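Amino acid ABC transporter, periplasmic amino acid-binding protein (Brucella ovis, PDB 4Z9N) binds glutathione and, as a periplasmic solute-binding protein, probably delivers it or related amino acid compounds to an ABC transporter for uptake. Local coordinates at residues D[111-115]-D[146-151]. Numbering follows the deposited sequence.
Sequences GQGFM and NMADYF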
loop_
_atom_site.group_PDB
_atom_site.type_symbol
_atom_site.label_atom_id
_atom_site.label_comp_id
_atom_site.label_asym_id
_atom_site.label_seq_id
_atom_site.Cartn_x
_atom_site.Cartn_y
_atom_site.Cartn_z
ATOM N N GLY D 111 9.617 10.765 6.293
ATOM C CA GLY D 111 9.411 12.101 5.760
ATOM C C GLY D 111 10.711 12.865 5.920
ATOM O O GLY D 111 11.526 12.511 6.779
ATOM N N GLN D 112 10.918 13.897 5.109
ATOM C CA GLN D 112 12.172 14.666 5.163
ATOM C C GLN D 112 12.198 15.660 6.317
ATOM O O GLN D 112 11.198 16.336 6.587
ATOM C CB GLN D 112 12.381 15.408 3.844
ATOM C CG GLN D 112 13.612 16.295 3.782
ATOM C CD GLN D 112 13.873 16.775 2.369
ATOM O OE1 GLN D 112 13.277 16.272 1.414
ATOM N NE2 GLN D 112 14.769 17.756 2.219
ATOM N N GLY D 113 13.347 15.755 6.990
ATOM C CA GLY D 113 13.518 16.697 8.078
ATOM C C GLY D 113 14.870 17.384 8.036
ATOM O O GLY D 113 15.648 17.203 7.084
ATOM N N PHE D 114 15.128 18.196 9.055
ATOM C CA PHE D 114 16.357 18.980 9.184
ATOM C C PHE D 114 17.003 18.769 10.545
ATOM O O PHE D 114 16.311 18.683 11.553
ATOM C CB PHE D 114 16.072 20.473 8.997
ATOM C CG PHE D 114 15.567 20.821 7.641
ATOM C CD1 PHE D 114 14.203 20.766 7.362
ATOM C CD2 PHE D 114 16.453 21.168 6.633
ATOM C CE1 PHE D 114 13.734 21.075 6.106
ATOM C CE2 PHE D 114 15.994 21.478 5.364
ATOM C CZ PHE D 114 14.629 21.431 5.102
ATOM N N MET D 115 18.329 18.703 10.570
ATOM C CA MET D 115 19.066 18.542 11.827
ATOM C C MET D 115 20.089 19.662 11.989
ATOM O O MET D 115 20.736 20.055 11.011
ATOM C CB MET D 115 19.749 17.178 11.863
ATOM C CG MET D 115 20.453 16.851 13.181
ATOM S SD MET D 115 20.903 15.098 13.263
ATOM C CE MET D 115 22.161 15.006 11.989
ATOM N N ASN D 146 13.001 18.412 -2.730
ATOM C CA ASN D 146 12.026 18.864 -1.734
ATOM C C ASN D 146 12.533 20.090 -0.981
ATOM O O ASN D 146 11.736 20.962 -0.626
ATOM C CB ASN D 146 11.704 17.785 -0.708
ATOM C CG ASN D 146 11.045 16.562 -1.311
ATOM O OD1 ASN D 146 10.311 16.649 -2.289
ATOM N ND2 ASN D 146 11.313 15.404 -0.718
ATOM N N MET D 147 13.837 20.140 -0.690
ATOM C CA MET D 147 14.361 21.278 0.066
ATOM C C MET D 147 14.206 22.558 -0.741
ATOM O O MET D 147 13.791 23.581 -0.213
ATOM C CB MET D 147 15.820 21.096 0.452
ATOM C CG MET D 147 16.381 22.344 1.125
ATOM S SD MET D 147 17.952 22.061 1.954
ATOM C CE MET D 147 18.971 21.472 0.598
ATOM N N ALA D 148 14.538 22.499 -2.022
ATOM C CA ALA D 148 14.349 23.659 -2.877
ATOM C C ALA D 148 12.885 24.111 -2.803
ATOM O O ALA D 148 12.600 25.305 -2.639
ATOM C CB ALA D 148 14.759 23.345 -4.311
ATOM N N ASP D 149 11.957 23.156 -2.919
ATOM C CA ASP D 149 10.524 23.474 -2.883
ATOM C C ASP D 149 10.157 24.206 -1.598
ATOM O O ASP D 149 9.412 25.198 -1.603
ATOM C CB ASP D 149 9.664 22.208 -2.965
ATOM C CG ASP D 149 9.668 21.555 -4.332
ATOM O OD1 ASP D 149 10.074 22.194 -5.327
ATOM O OD2 ASP D 149 9.232 20.381 -4.398
ATOM N N TYR D 150 10.651 23.674 -0.485
ATOM C CA TYR D 150 10.282 24.176 0.837
ATOM C C TYR D 150 10.797 25.599 1.065
ATOM O O TYR D 150 10.098 26.447 1.623
ATOM C CB TYR D 150 10.824 23.228 1.912
ATOM C CG TYR D 150 10.467 23.582 3.339
ATOM C CD1 TYR D 150 9.169 23.441 3.808
ATOM C CD2 TYR D 150 11.447 24.019 4.227
ATOM C CE1 TYR D 150 8.841 23.751 5.126
ATOM C CE2 TYR D 150 11.133 24.320 5.551
ATOM C CZ TYR D 150 9.830 24.183 5.992
ATOM O OH TYR D 150 9.516 24.484 7.300
ATOM N N PHE D 151 12.015 25.869 0.608
ATOM C CA PHE D 151 12.596 27.186 0.810
ATOM C C PHE D 151 11.947 28.209 -0.106
ATOM O O PHE D 151 11.743 29.347 0.304
ATOM C CB PHE D 151 14.116 27.138 0.602
ATOM C CG PHE D 151 14.863 26.767 1.840
ATOM C CD1 PHE D 151 14.700 25.509 2.412
ATOM C CD2 PHE D 151 15.695 27.683 2.459
ATOM C CE1 PHE D 151 15.372 25.174 3.574
ATOM C CE2 PHE D 151 16.360 27.363 3.618
ATOM C CZ PHE D 151 16.201 26.110 4.183
#
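With CG anti to the backbone N (chi1 177°) and an extended chain beyond it, Gln112 carries its amide from strand 101-117 across to Asn146 on helix 142-153. Asn146, whose chi1 of -63° sets CG anti to the carbonyl carbon, turns its ND2 back to meet it. The hydrogen bond from Asn146 ND2 to Gln112 OE1 is 3.0 Å long; the oxygen lies in the amide plane of Asn146, and the donor sits almost straight off the end of the glutamine carbonyl. Both amides are gripped at their other ends, which fixes their rotation: Gln112 NE2 bonds to Thr182 OG1 and Thr143 O, and Asn146 OD1 to Arg328 of the second subunit. Two residues along the strand, the Phe114 ring reaches the same helix. Met147 SD comes up in the ring plane, 4.0 Å from Phe114 CE2, a Met-aromatic contact at the edge. Phe114 CZ meets the rim of the Phe151 ring at CE1, 4.1 Å away, while Tyr150 lies obliquely, its plane 31° from that of Phe114. Ile135 of strand 134-138 packs on Phe114, Met147 and Phe151. With the Asn146 side chain about 7 Å from the bound glutathione, this is helix-on-sheet layering in one alpha/beta lobe of a family 3 solute-binding protein.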